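Local coordinates for YflH protein (Bacillus subtilis, PDB 3D0W), which is of unknown function, an all-helical DUF3243 family protein that is found here as an assembly of two chains, at residues A[34-39]-A[61-66]; A[65-70]-A[80-85]. All blocks are in the same frame, centred on the assembly; numbering follows the deposited sequence.

How the interactions relate
Both contacts belong to the helical DUF3243 fold and meet on helix 56-65. Interaction 1 sets the end of that helix against the long helix 23-48. Interaction 2 sets the same end, and the loop after it, against helix 73-84. They share Ala65 and Lys66, and their centres lie about 11 Å apart. A probable hydrogen bond of 3.0 Å joins Tyr35 OH of interaction 1 to Glu68 OE2 of interaction 2. Leu64 CD1 also packs on Trp82 CE3 at 3.4 Å. The function is unknown, so neither contact can be tied to an active site. Of the two, only interaction 2 has segments that touch the second subunit.

Interaction 1: residues A[34-39]-A[61-66]; sequences GYLKKQ and GDYLAK
Helix 34-39 and helix 61-65 are packed crosswise in an all-helical fold, with segment axes 11.2 Å apart at closest and N-to-C directions 112° from each other. Their backbones come nearest at Gln39 and Tyr63. The wide spacing is bridged mainly by one side chain, Tyr63, which reaches from helix 56-65 to Tyr35, Leu36 and Gln39 on the long helix 23-48. CG of Tyr63 is anti to its own backbone N (chi1 156°), and the ring extends toward the other helix. Tyr63 OH lies at the edge of the Tyr35 ring, near its plane, 3.8 Å from Tyr35 CE2. The two rings meet obliquely, their planes 79° apart. Leu36 brings one methyl, CD2, to 3.5 Å from Tyr63 CE2. Leu36 also packs on Leu97 and Val101 of helix 87-101, so the contact continues into a third helix. The Tyr35 hydroxyl is engaged by Glu68, in the loop after helix 56-65. Glu75 of helix 73-84 touches both tyrosines. The bent Gln39 chain lays its amide beside both rings: CD sits 3.8 Å above one face of Tyr35, toward the rim. Its amide plane is steeply inclined to the Tyr63 ring, and Gln39 NE2 approaches that ring obliquely, 3.2 Å from Tyr63 CD1.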
loop_
_atom_site.group_PDB
_atom_site.type_symbol
_atom_site.label_atom_id
_atom_site.label_comp_id
_atom_site.label_asym_id
_atom_site.label_seq_id
_atom_site.Cartn_x
_atom_site.Cartn_y
_atom_site.Cartn_z
ATOM N N GLY A 34 -5.378 10.157 9.080
ATOM C CA GLY A 34 -6.089 10.522 10.294
ATOM C C GLY A 34 -7.153 9.510 10.691
ATOM O O GLY A 34 -7.427 9.313 11.876
ATOM N N TYR A 35 -7.764 8.875 9.694
ATOM C CA TYR A 35 -8.790 7.868 9.939
ATOM C C TYR A 35 -8.149 6.626 10.571
ATOM O O TYR A 35 -8.725 6.006 11.466
ATOM C CB TYR A 35 -9.486 7.509 8.618
ATOM C CG TYR A 35 -10.512 6.404 8.723
ATOM C CD1 TYR A 35 -11.621 6.530 9.560
ATOM C CD2 TYR A 35 -10.370 5.223 7.991
ATOM C CE1 TYR A 35 -12.563 5.510 9.667
ATOM C CE2 TYR A 35 -11.302 4.197 8.090
ATOM C CZ TYR A 35 -12.399 4.345 8.932
ATOM O OH TYR A 35 -13.324 3.328 9.046
ATOM N N LEU A 36 -6.955 6.266 10.108
ATOM C CA LEU A 36 -6.258 5.108 10.661
ATOM C C LEU A 36 -5.852 5.427 12.090
ATOM O O LEU A 36 -6.001 4.606 12.996
ATOM C CB LEU A 36 -5.012 4.772 9.829
ATOM C CG LEU A 36 -5.256 4.331 8.375
ATOM C CD1 LEU A 36 -3.942 3.890 7.739
ATOM C CD2 LEU A 36 -6.253 3.203 8.342
ATOM N N LYS A 37 -5.329 6.630 12.287
ATOM C CA LYS A 37 -4.924 7.058 13.613
ATOM C C LYS A 37 -6.146 7.010 14.541
ATOM O O LYS A 37 -6.014 6.710 15.726
ATOM C CB LYS A 37 -4.331 8.469 13.546
ATOM C CG LYS A 37 -3.573 8.881 14.799
ATOM C CD LYS A 37 -2.747 10.141 14.574
ATOM C CE LYS A 37 -1.649 9.912 13.540
ATOM N NZ LYS A 37 -0.782 11.109 13.365
ATOM N N LYS A 38 -7.335 7.283 13.997
ATOM C CA LYS A 38 -8.574 7.241 14.785
ATOM C C LYS A 38 -8.855 5.812 15.220
ATOM O O LYS A 38 -9.232 5.563 16.371
ATOM C CB LYS A 38 -9.780 7.744 13.977
ATOM C CG LYS A 38 -9.801 9.243 13.713
ATOM C CD LYS A 38 -11.175 9.862 14.011
ATOM C CE LYS A 38 -12.257 9.439 13.017
ATOM N NZ LYS A 38 -12.639 7.999 13.113
ATOM N N GLN A 39 -8.681 4.880 14.283
ATOM C CA GLN A 39 -8.895 3.459 14.541
ATOM C C GLN A 39 -8.007 3.007 15.692
ATOM O O GLN A 39 -8.462 2.327 16.609
ATOM C CB GLN A 39 -8.525 2.610 13.318
ATOM C CG GLN A 39 -9.135 3.017 11.989
ATOM C CD GLN A 39 -10.629 2.821 11.947
ATOM O OE1 GLN A 39 -11.393 3.704 12.326
ATOM N NE2 GLN A 39 -11.057 1.650 11.492
ATOM N N GLY A 61 -4.832 -4.483 11.655
ATOM C CA GLY A 61 -5.089 -5.763 11.005
ATOM C C GLY A 61 -6.571 -6.096 11.083
ATOM O O GLY A 61 -7.184 -6.500 10.086
ATOM N N ASP A 62 -7.149 -5.927 12.273
ATOM C CA ASP A 62 -8.574 -6.177 12.460
ATOM C C ASP A 62 -9.368 -5.245 11.544
ATOM O O ASP A 62 -10.387 -5.636 10.975
ATOM C CB ASP A 62 -8.989 -5.946 13.919
ATOM C CG ASP A 62 -8.453 -7.015 14.859
ATOM O OD1 ASP A 62 -8.063 -8.102 14.379
ATOM O OD2 ASP A 62 -8.433 -6.773 16.085
ATOM N N TYR A 63 -8.895 -4.010 11.404
ATOM C CA TYR A 63 -9.551 -3.025 10.544
ATOM C C TYR A 63 -9.605 -3.526 9.097
ATOM O O TYR A 63 -10.673 -3.549 8.469
ATOM C CB TYR A 63 -8.795 -1.692 10.614
ATOM C CG TYR A 63 -8.980 -0.792 9.407
ATOM C CD1 TYR A 63 -10.235 -0.272 9.072
ATOM C CD2 TYR A 63 -7.900 -0.469 8.595
ATOM C CE1 TYR A 63 -10.401 0.548 7.953
ATOM C CE2 TYR A 63 -8.051 0.346 7.480
ATOM C CZ TYR A 63 -9.301 0.851 7.163
ATOM O OH TYR A 63 -9.434 1.653 6.055
ATOM N N LEU A 64 -8.454 -3.932 8.568
ATOM C CA LEU A 64 -8.410 -4.435 7.205
ATOM C C LEU A 64 -9.221 -5.724 7.079
ATOM O O LEU A 64 -9.803 -5.992 6.031
ATOM C CB LEU A 64 -6.948 -4.640 6.772
ATOM C CG LEU A 64 -6.174 -3.313 6.641
ATOM C CD1 LEU A 64 -4.691 -3.567 6.406
ATOM C CD2 LEU A 64 -6.765 -2.496 5.491
ATOM N N ALA A 65 -9.283 -6.508 8.153
ATOM C CA ALA A 65 -10.032 -7.763 8.127
ATOM C C ALA A 65 -11.540 -7.536 7.978
ATOM O O ALA A 65 -12.277 -8.456 7.637
ATOM C CB ALA A 65 -9.743 -8.578 9.388
ATOM N N LYS A 66 -11.991 -6.309 8.228
ATOM C CA LYS A 66 -13.408 -5.973 8.115
ATOM C C LYS A 66 -13.863 -5.894 6.663
ATOM O O LYS A 66 -15.052 -6.044 6.366
ATOM C CB LYS A 66 -13.693 -4.632 8.790
ATOM C CG LYS A 66 -13.602 -4.660 10.300
ATOM C CD LYS A 66 -13.819 -3.261 10.875
ATOM C CE LYS A 66 -13.945 -3.296 12.387
ATOM N NZ LYS A 66 -12.804 -4.012 13.019
#

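Interaction 2: residues A[65-70]-A[80-85]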
loop_
_atom_site.group_PDB
_atom_site.type_symbol
_atom_site.label_atom_id
_atom_site.label_comp_id
_atom_site.label_asym_id
_atom_site.label_seq_id
_atom_site.Cartn_x
_atom_site.Cartn_y
_atom_site.Cartn_z
ATOM N N ALA A 65 -9.283 -6.508 8.153
ATOM C CA ALA A 65 -10.032 -7.763 8.127
ATOM C C ALA A 65 -11.540 -7.536 7.978
ATOM O O ALA A 65 -12.277 -8.456 7.637
ATOM C CB ALA A 65 -9.743 -8.578 9.388
ATOM N N LYS A 66 -11.991 -6.309 8.228
ATOM C CA LYS A 66 -13.408 -5.973 8.115
ATOM C C LYS A 66 -13.863 -5.894 6.663
ATOM O O LYS A 66 -15.052 -6.044 6.366
ATOM C CB LYS A 66 -13.693 -4.632 8.790
ATOM C CG LYS A 66 -13.602 -4.660 10.300
ATOM C CD LYS A 66 -13.819 -3.261 10.875
ATOM C CE LYS A 66 -13.945 -3.296 12.387
ATOM N NZ LYS A 66 -12.804 -4.012 13.019
ATOM N N HIS A 67 -12.912 -5.659 5.763
ATOM C CA HIS A 67 -13.212 -5.540 4.345
ATOM C C HIS A 67 -14.225 -4.422 4.091
ATOM O O HIS A 67 -15.188 -4.596 3.353
ATOM C CB HIS A 67 -13.739 -6.871 3.797
ATOM C CG HIS A 67 -12.741 -7.986 3.866
ATOM N ND1 HIS A 67 -11.538 -7.950 3.193
ATOM C CD2 HIS A 67 -12.753 -9.156 4.548
ATOM C CE1 HIS A 67 -10.853 -9.049 3.458
ATOM N NE2 HIS A 67 -11.568 -9.797 4.279
ATOM N N GLU A 68 -13.999 -3.271 4.714
ATOM C CA GLU A 68 -14.875 -2.119 4.532
ATOM C C GLU A 68 -14.757 -1.604 3.101
ATOM O O GLU A 68 -13.682 -1.670 2.488
ATOM C CB GLU A 68 -14.495 -1.007 5.512
ATOM C CG GLU A 68 -14.632 -1.405 6.973
ATOM C CD GLU A 68 -14.356 -0.257 7.927
ATOM O OE1 GLU A 68 -14.443 -0.473 9.155
ATOM O OE2 GLU A 68 -14.051 0.858 7.453
ATOM N N GLU A 69 -15.862 -1.091 2.566
ATOM C CA GLU A 69 -15.870 -0.567 1.203
ATOM C C GLU A 69 -14.883 0.590 1.064
ATOM O O GLU A 69 -14.966 1.576 1.799
ATOM C CB GLU A 69 -17.273 -0.083 0.832
ATOM C CG GLU A 69 -17.407 0.396 -0.609
ATOM C CD GLU A 69 -18.772 1.003 -0.887
ATOM O OE1 GLU A 69 -19.789 0.297 -0.707
ATOM O OE2 GLU A 69 -18.834 2.187 -1.278
ATOM N N PRO A 70 -13.934 0.486 0.116
ATOM C CA PRO A 70 -12.940 1.546 -0.096
ATOM C C PRO A 70 -13.585 2.872 -0.506
ATOM O O PRO A 70 -14.448 2.907 -1.378
ATOM C CB PRO A 70 -12.053 0.969 -1.200
ATOM C CG PRO A 70 -12.125 -0.518 -0.940
ATOM C CD PRO A 70 -13.605 -0.705 -0.685
ATOM N N GLU A 80 -6.775 -4.421 -1.762
ATOM C CA GLU A 80 -6.290 -5.294 -2.828
ATOM C C GLU A 80 -4.996 -5.997 -2.390
ATOM O O GLU A 80 -4.790 -7.172 -2.689
ATOM C CB GLU A 80 -6.050 -4.497 -4.108
ATOM C CG GLU A 80 -7.317 -4.107 -4.858
ATOM C CD GLU A 80 -8.128 -5.310 -5.316
ATOM O OE1 GLU A 80 -7.532 -6.296 -5.804
ATOM O OE2 GLU A 80 -9.367 -5.268 -5.198
ATOM N N LEU A 81 -4.133 -5.278 -1.679
ATOM C CA LEU A 81 -2.889 -5.862 -1.176
ATOM C C LEU A 81 -3.225 -6.930 -0.148
ATOM O O LEU A 81 -2.653 -8.014 -0.153
ATOM C CB LEU A 81 -2.005 -4.784 -0.521
ATOM C CG LEU A 81 -1.233 -3.864 -1.475
ATOM C CD1 LEU A 81 -0.593 -2.688 -0.706
ATOM C CD2 LEU A 81 -0.150 -4.682 -2.175
ATOM N N TRP A 82 -4.175 -6.620 0.730
ATOM C CA TRP A 82 -4.585 -7.535 1.783
ATOM C C TRP A 82 -5.152 -8.824 1.199
ATOM O O TRP A 82 -4.941 -9.909 1.746
ATOM C CB TRP A 82 -5.656 -6.859 2.655
ATOM C CG TRP A 82 -5.835 -7.442 4.014
ATOM C CD1 TRP A 82 -6.900 -8.164 4.464
ATOM C CD2 TRP A 82 -4.947 -7.295 5.131
ATOM N NE1 TRP A 82 -6.735 -8.468 5.795
ATOM C CE2 TRP A 82 -5.546 -7.947 6.228
ATOM C CE3 TRP A 82 -3.703 -6.674 5.308
ATOM C CZ2 TRP A 82 -4.947 -7.993 7.494
ATOM C CZ3 TRP A 82 -3.104 -6.722 6.566
ATOM C CH2 TRP A 82 -3.730 -7.379 7.642
ATOM N N SER A 83 -5.881 -8.697 0.095
ATOM C CA SER A 83 -6.510 -9.852 -0.534
ATOM C C SER A 83 -5.527 -10.857 -1.145
ATOM O O SER A 83 -5.888 -12.010 -1.366
ATOM C CB SER A 83 -7.509 -9.395 -1.609
ATOM O OG SER A 83 -6.838 -8.989 -2.791
ATOM N N VAL A 84 -4.295 -10.436 -1.423
ATOM C CA VAL A 84 -3.320 -11.358 -2.004
ATOM C C VAL A 84 -2.195 -11.702 -1.034
ATOM O O VAL A 84 -1.259 -12.421 -1.392
ATOM C CB VAL A 84 -2.698 -10.793 -3.322
ATOM C CG1 VAL A 84 -3.765 -10.732 -4.423
ATOM C CG2 VAL A 84 -2.111 -9.397 -3.088
ATOM N N ALA A 85 -2.297 -11.207 0.198
ATOM C CA ALA A 85 -1.269 -11.446 1.214
ATOM C C ALA A 85 -1.426 -12.739 2.005
ATOM O O ALA A 85 -2.544 -13.122 2.349
ATOM C CB ALA A 85 -1.226 -10.260 2.210
#
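Trp82 meets Ala65 and His67 where the end of helix 56-65 passes into the loop before helix 73-84. These three residues carry nearly all of the contact, and Trp82 contributes the most. With chi1 at -160°, CG of Trp82 swings to the side opposite the backbone N, which brings the indole's NE1 and CD1 edge up to the 65-70 segment. The pyrrole side does the touching. Trp82 NE1 lies 4.0 Å from Ala65 N, so the indole packs against backbone at the helix end. The Ala65 methyl stays farther off.

His67 is the first residue to leave the helical path, with a positive phi of 58°. Its side chain runs across that of Trp82 at about a right angle. His67 CE1 comes to the edge of the indole, near its plane, 4.2 Å from Trp82 CD1. Ala65 C lies 3.9 Å above one face of the His67 imidazole, toward the rim. His67 ND1 makes a weak hydrogen bond to Gln79 OE1 on helix 73-84. Ser83 is tied back into helix 73-84 by a 2.7 Å hydrogen bond from OG to Glu80 O.

The contact packs the loop joining helices 56-65 and 73-84 against the second of them. Trp82 also packs on Leu93 of helix 87-101, where Lys90 forms a cation-pi pair with it. Leu81 packs on Leu93 of its own chain and Leu100 of the second subunit, and Val84 O accepts a hydrogen bond from Lys99 NZ of the second subunit, so helix 73-84 also faces the partner chain.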